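Local coordinates for protein EcmrR transcriptional regulator (Escherichia coli, PDB 6WL5) that probably activates transcription as a MerR-family regulator, sensing multiple drugs through a GyrI-like domain that binds cetyl-trimethyl-ammonium, at residues 95-109 / 145-157. Numbering follows the deposited sequence.
Sequences ITAVTVIHKGPYDSL and SAEWMTEIQFPVE. With EDO (1,2-ethanediol), chain K.
Glu-151 reaches across from strand 149-157 to Thr-99 and Ile-101 of strand 95-103, its antiparallel neighbour. In the conformer described, one of two, Glu-151 CB packs on Ile-101 CD1 at 3.7 Å. With CG anti to the backbone N (chi1 -177°) and the chain extended, the side chain is carried over the partner strand, Glu-151 CG passing 3.5 Å from Val-100 O and CD lying against Thr-99 CB. At the tip the two carboxylate oxygens part company. OE1 sits beside Ile-101 CD1 and accepts from a water that also bonds Thr-99 OG1, whereas Glu-151 OE2, near Thr-99 CG2, is met on its anti side by Gln-153 NE2 in a nearly straight 2.9 Å bond. Lys-9 forms a salt bridge with OE2, which probably favours the charged carboxylate, and Tyr-54 holds the other end of the Gln-153 amide.

Beneath these side chains, paired backbone bonds join Val-98 to Phe-154, Val-100 to Ile-152 and His-102 to Thr-150. Gly-104 N extends the pairing to Trp-148 O. Close by, in one of its two conformers, Lys-103 NZ makes a 3.2 Å salt bridge to Glu-147 OE1, meeting it from above the carboxylate plane. Past the strand end, Trp-148 CE3 lies over the centre of the Tyr-106 ring, the planes inclined at 43°. Thr-150 OG1 lies at that ring's edge, 3.4 Å from Tyr-106 CE1, and shares a water with Tyr-106 OH.

The antiparallel pair belongs to the curled sheet of the GyrI-like domain. Strand 7-23 adjoins 95-103 and strand 132-137 adjoins 149-157; helix 109-123 covers the face bearing Val-98, Ile-152 and Phe-154, and Leu-109 touches bound cetyl-trimethyl-ammonium.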
loop_
_atom_site.group_PDB
_atom_site.type_symbol
_atom_site.label_atom_id
_atom_site.label_comp_id
_atom_site.label_asym_id
_atom_site.label_seq_id
_atom_site.Cartn_x
_atom_site.Cartn_y
_atom_site.Cartn_z
ATOM N N ILE A 95 7.271 -4.120 10.367
ATOM C CA ILE A 95 6.109 -3.902 11.221
ATOM C C ILE A 95 5.472 -5.243 11.539
ATOM O O ILE A 95 5.693 -6.249 10.859
ATOM C CB ILE A 95 5.012 -3.017 10.582
ATOM C CG1 ILE A 95 4.549 -3.612 9.225
ATOM C CG2 ILE A 95 5.497 -1.597 10.451
ATOM C CD1 ILE A 95 3.374 -2.875 8.643
ATOM N N THR A 96 4.685 -5.253 12.605
ATOM C CA THR A 96 3.737 -6.313 12.857
ATOM C C THR A 96 2.396 -5.770 12.389
ATOM O O THR A 96 2.012 -4.663 12.768
ATOM C CB THR A 96 3.666 -6.674 14.329
ATOM O OG1 THR A 96 4.948 -7.107 14.810
ATOM C CG2 THR A 96 2.659 -7.796 14.550
ATOM N N ALA A 97 1.694 -6.521 11.549
ATOM C CA ALA A 97 0.461 -6.009 10.969
ATOM C C ALA A 97 -0.670 -7.001 11.131
ATOM O O ALA A 97 -0.470 -8.218 10.971
ATOM C CB ALA A 97 0.635 -5.723 9.468
ATOM N N VAL A 98 -1.871 -6.467 11.365
ATOM C CA VAL A 98 -3.089 -7.215 11.109
ATOM C C VAL A 98 -3.577 -6.872 9.710
ATOM O O VAL A 98 -3.570 -5.695 9.300
ATOM C CB VAL A 98 -4.142 -6.981 12.201
ATOM C CG1 VAL A 98 -4.612 -5.527 12.305
ATOM C CG2 VAL A 98 -5.310 -7.950 12.048
ATOM N N THR A 99 -3.906 -7.910 8.943
ATOM C CA THR A 99 -4.199 -7.776 7.524
ATOM C C THR A 99 -5.514 -8.446 7.150
ATOM O O THR A 99 -5.935 -9.423 7.777
ATOM C CB THR A 99 -3.051 -8.384 6.686
ATOM O OG1 THR A 99 -3.040 -9.819 6.791
ATOM C CG2 THR A 99 -1.696 -7.851 7.108
ATOM N N VAL A 100 -6.137 -7.943 6.074
ATOM C CA VAL A 100 -7.227 -8.638 5.396
ATOM C C VAL A 100 -7.015 -8.502 3.905
ATOM O O VAL A 100 -6.402 -7.546 3.445
ATOM C CB VAL A 100 -8.636 -8.122 5.745
ATOM C CG1 VAL A 100 -8.941 -8.358 7.202
ATOM C CG2 VAL A 100 -8.806 -6.647 5.368
ATOM N N ILE A 101 -7.530 -9.455 3.182
ATOM C CA ILE A 101 -7.615 -9.364 1.726
ATOM C C ILE A 101 -8.963 -8.789 1.317
ATOM O O ILE A 101 -10.028 -9.325 1.676
ATOM C CB ILE A 101 -7.395 -10.745 1.079
ATOM C CG1 ILE A 101 -5.974 -11.241 1.351
ATOM C CG2 ILE A 101 -7.718 -10.716 -0.427
ATOM C CD1 ILE A 101 -4.898 -10.592 0.487
ATOM N N HIS A 102 -8.912 -7.719 0.521
ATOM C CA HIS A 102 -10.069 -7.176 -0.161
ATOM C C HIS A 102 -10.110 -7.714 -1.591
ATOM O O HIS A 102 -9.186 -7.480 -2.389
ATOM C CB HIS A 102 -10.009 -5.660 -0.197
ATOM C CG HIS A 102 -11.159 -5.060 -0.912
ATOM N ND1 HIS A 102 -12.419 -4.977 -0.347
ATOM C CD2 HIS A 102 -11.273 -4.593 -2.177
ATOM C CE1 HIS A 102 -13.249 -4.465 -1.244
ATOM N NE2 HIS A 102 -12.569 -4.182 -2.339
ATOM N N LYS A 103 -11.115 -8.527 -1.879
ATOM C CA LYS A 103 -11.364 -8.994 -3.232
ATOM C C LYS A 103 -12.303 -8.029 -3.941
ATOM O O LYS A 103 -13.254 -7.518 -3.350
ATOM C CB LYS A 103 -12.005 -10.381 -3.203
ATOM C CG LYS A 103 -11.036 -11.503 -2.803
ATOM C CD LYS A 103 -9.843 -11.622 -3.785
ATOM C CE LYS A 103 -10.288 -12.136 -5.138
ATOM N NZ LYS A 103 -10.864 -13.499 -4.982
ATOM N N GLY A 104 -12.032 -7.784 -5.215
ATOM C CA GLY A 104 -12.908 -6.982 -6.026
ATOM C C GLY A 104 -12.459 -5.557 -6.263
ATOM O O GLY A 104 -11.329 -5.150 -5.963
ATOM N N PRO A 105 -13.349 -4.804 -6.915
ATOM C CA PRO A 105 -13.043 -3.433 -7.310
ATOM C C PRO A 105 -12.834 -2.514 -6.121
ATOM O O PRO A 105 -13.160 -2.831 -4.972
ATOM C CB PRO A 105 -14.294 -3.000 -8.102
ATOM C CG PRO A 105 -15.046 -4.197 -8.398
ATOM C CD PRO A 105 -14.644 -5.269 -7.445
ATOM N N TYR A 106 -12.218 -1.370 -6.415
ATOM C CA TYR A 106 -11.720 -0.478 -5.367
ATOM C C TYR A 106 -12.786 0.400 -4.744
ATOM O O TYR A 106 -12.523 0.984 -3.690
ATOM C CB TYR A 106 -10.574 0.373 -5.905
ATOM C CG TYR A 106 -9.406 -0.393 -6.462
ATOM C CD1 TYR A 106 -8.910 -1.513 -5.802
ATOM C CD2 TYR A 106 -8.766 0.006 -7.614
ATOM C CE1 TYR A 106 -7.795 -2.195 -6.264
ATOM C CE2 TYR A 106 -7.654 -0.659 -8.078
ATOM C CZ TYR A 106 -7.160 -1.762 -7.413
ATOM O OH TYR A 106 -6.074 -2.435 -7.930
ATOM N N ASP A 107 -13.997 0.454 -5.298
ATOM C CA ASP A 107 -15.036 1.306 -4.725
ATOM C C ASP A 107 -15.416 0.866 -3.311
ATOM O O ASP A 107 -15.874 1.687 -2.518
ATOM C CB ASP A 107 -16.284 1.408 -5.610
ATOM C CG ASP A 107 -17.015 0.075 -5.800
ATOM O OD1 ASP A 107 -16.334 -0.947 -5.979
ATOM O OD2 ASP A 107 -18.267 0.056 -5.741
ATOM N N SER A 108 -15.201 -0.402 -2.966
ATOM C CA SER A 108 -15.553 -0.893 -1.643
ATOM C C SER A 108 -14.346 -1.131 -0.750
ATOM O O SER A 108 -14.494 -1.754 0.305
ATOM C CB SER A 108 -16.330 -2.199 -1.800
ATOM O OG SER A 108 -15.627 -3.117 -2.632
ATOM N N LEU A 109 -13.165 -0.620 -1.111
ATOM C CA LEU A 109 -12.008 -0.748 -0.224
ATOM C C LEU A 109 -12.306 -0.281 1.197
ATOM O O LEU A 109 -11.755 -0.836 2.164
ATOM C CB LEU A 109 -10.832 0.081 -0.772
ATOM C CG LEU A 109 -9.987 -0.571 -1.875
ATOM C CD1 LEU A 109 -9.047 0.444 -2.510
ATOM C CD2 LEU A 109 -9.154 -1.727 -1.348
ATOM N N SER A 145 -12.915 -8.000 -12.699
ATOM C CA SER A 145 -12.573 -7.232 -11.503
ATOM C C SER A 145 -13.025 -7.885 -10.212
ATOM O O SER A 145 -12.531 -7.486 -9.146
ATOM C CB SER A 145 -13.153 -5.819 -11.596
ATOM O OG SER A 145 -14.553 -5.853 -11.722
ATOM N N ALA A 146 -13.920 -8.884 -10.257
ATOM C CA ALA A 146 -14.239 -9.602 -9.027
ATOM C C ALA A 146 -13.038 -10.369 -8.478
ATOM O O ALA A 146 -13.013 -10.708 -7.273
ATOM C CB ALA A 146 -15.365 -10.589 -9.285
ATOM N N GLU A 147 -12.028 -10.612 -9.319
ATOM C CA GLU A 147 -10.837 -11.344 -8.934
ATOM C C GLU A 147 -9.651 -10.458 -8.575
ATOM O O GLU A 147 -8.582 -10.973 -8.249
ATOM C CB GLU A 147 -10.449 -12.329 -10.022
ATOM C CG GLU A 147 -11.522 -13.440 -10.226
ATOM C CD GLU A 147 -11.873 -14.245 -8.931
ATOM O OE1 GLU A 147 -11.013 -14.470 -8.027
ATOM O OE2 GLU A 147 -13.040 -14.678 -8.808
ATOM N N TRP A 148 -9.825 -9.145 -8.556
ATOM C CA TRP A 148 -8.770 -8.299 -8.013
ATOM C C TRP A 148 -8.529 -8.607 -6.530
ATOM O O TRP A 148 -9.425 -9.056 -5.799
ATOM C CB TRP A 148 -9.151 -6.847 -8.181
ATOM C CG TRP A 148 -9.252 -6.430 -9.608
ATOM C CD1 TRP A 148 -9.048 -7.192 -10.755
ATOM C CD2 TRP A 148 -9.589 -5.119 -10.051
ATOM N NE1 TRP A 148 -9.207 -6.397 -11.869
ATOM C CE2 TRP A 148 -9.559 -5.130 -11.463
ATOM C CE3 TRP A 148 -9.918 -3.920 -9.378
ATOM C CZ2 TRP A 148 -9.854 -3.985 -12.218
ATOM C CZ3 TRP A 148 -10.222 -2.790 -10.119
ATOM C CH2 TRP A 148 -10.164 -2.823 -11.528
ATOM N N MET A 149 -7.292 -8.401 -6.091
ATOM C CA MET A 149 -6.879 -8.760 -4.740
ATOM C C MET A 149 -5.928 -7.693 -4.237
ATOM O O MET A 149 -4.873 -7.445 -4.843
ATOM C CB MET A 149 -6.205 -10.139 -4.744
ATOM C CG MET A 149 -5.487 -10.456 -3.477
ATOM S SD MET A 149 -4.793 -12.109 -3.441
ATOM C CE MET A 149 -6.324 -13.001 -3.495
ATOM N N THR A 150 -6.289 -7.099 -3.099
ATOM C CA THR A 150 -5.569 -6.005 -2.462
ATOM C C THR A 150 -5.522 -6.329 -0.987
ATOM O O THR A 150 -6.566 -6.580 -0.368
ATOM C CB THR A 150 -6.332 -4.693 -2.687
ATOM O OG1 THR A 150 -6.646 -4.523 -4.083
ATOM C CG2 THR A 150 -5.560 -3.474 -2.253
ATOM N N GLU A 151 -4.327 -6.325 -0.416
ATOM C CA GLU A 151 -4.188 -6.612 0.996
ATOM C C GLU A 151 -4.061 -5.320 1.781
ATOM O O GLU A 151 -3.207 -4.479 1.471
ATOM C CB GLU A 151 -3.011 -7.544 1.297
ATOM C CG GLU A 151 -2.936 -7.887 2.780
ATOM C CD GLU A 151 -2.011 -9.033 3.100
ATOM O OE1 GLU A 151 -2.401 -10.213 2.909
ATOM O OE2 GLU A 151 -0.885 -8.748 3.554
ATOM N N ILE A 152 -4.918 -5.164 2.782
ATOM C CA ILE A 152 -4.884 -3.990 3.671
ATOM C C ILE A 152 -4.151 -4.389 4.945
ATOM O O ILE A 152 -4.486 -5.406 5.554
ATOM C CB ILE A 152 -6.288 -3.434 3.979
ATOM C CG1 ILE A 152 -7.115 -3.189 2.704
ATOM C CG2 ILE A 152 -6.136 -2.133 4.780
ATOM C CD1 ILE A 152 -6.400 -2.404 1.614
ATOM N N GLN A 153 -3.132 -3.615 5.313
ATOM C CA GLN A 153 -2.212 -3.957 6.408
ATOM C C GLN A 153 -2.183 -2.822 7.424
ATOM O O GLN A 153 -1.712 -1.731 7.124
ATOM C CB GLN A 153 -0.801 -4.217 5.857
ATOM C CG GLN A 153 -0.788 -5.109 4.591
ATOM C CD GLN A 153 0.593 -5.272 3.991
ATOM O OE1 GLN A 153 1.371 -4.312 3.898
ATOM N NE2 GLN A 153 0.875 -6.475 3.493
ATOM N N PHE A 154 -2.647 -3.096 8.646
ATOM C CA PHE A 154 -2.602 -2.128 9.741
ATOM C C PHE A 154 -1.420 -2.426 10.657
ATOM O O PHE A 154 -1.410 -3.487 11.321
ATOM C CB PHE A 154 -3.900 -2.210 10.555
ATOM C CG PHE A 154 -5.043 -1.365 10.031
ATOM C CD1 PHE A 154 -5.167 -1.028 8.688
ATOM C CD2 PHE A 154 -5.999 -0.903 10.899
ATOM C CE1 PHE A 154 -6.230 -0.268 8.239
ATOM C CE2 PHE A 154 -7.047 -0.121 10.455
ATOM C CZ PHE A 154 -7.161 0.198 9.120
ATOM N N PRO A 155 -0.419 -1.550 10.735
ATOM C CA PRO A 155 0.667 -1.744 11.716
ATOM C C PRO A 155 0.112 -1.636 13.124
ATOM O O PRO A 155 -0.538 -0.651 13.464
ATOM C CB PRO A 155 1.644 -0.601 11.397
ATOM C CG PRO A 155 1.255 -0.125 9.997
ATOM C CD PRO A 155 -0.244 -0.311 9.962
ATOM N N VAL A 156 0.352 -2.659 13.943
ATOM C CA VAL A 156 -0.229 -2.690 15.281
ATOM C C VAL A 156 0.740 -3.164 16.355
ATOM O O VAL A 156 1.771 -3.781 16.084
ATOM C CB VAL A 156 -1.507 -3.573 15.339
ATOM C CG1 VAL A 156 -2.615 -3.009 14.479
ATOM C CG2 VAL A 156 -1.207 -4.990 14.901
ATOM N N GLU A 157 0.358 -2.861 17.601
ATOM C CA GLU A 157 0.984 -3.366 18.813
ATOM C C GLU A 157 -0.114 -3.766 19.789
ATOM O O GLU A 157 -1.160 -3.116 19.864
ATOM C CB GLU A 157 1.922 -2.282 19.366
ATOM C CG GLU A 157 3.033 -1.973 18.357
ATOM C CD GLU A 157 4.025 -0.927 18.787
ATOM O OE1 GLU A 157 3.770 -0.221 19.776
ATOM O OE2 GLU A 157 5.070 -0.817 18.105
HETATM C C1 EDO K . 3.123 -6.973 19.036
HETATM O O1 EDO K . 2.492 -6.206 20.075
HETATM C C2 EDO K . 2.998 -6.280 17.683
HETATM O O2 EDO K . 3.831 -5.114 17.589
HETATM O O HOH W 1 4.075 -2.963 14.358
HETATM O O HOH W 2 -4.449 -11.110 4.850
HETATM O O HOH W 3 -9.012 -5.771 -4.678
HETATM O O HOH W 4 -5.171 -4.535 -6.463
#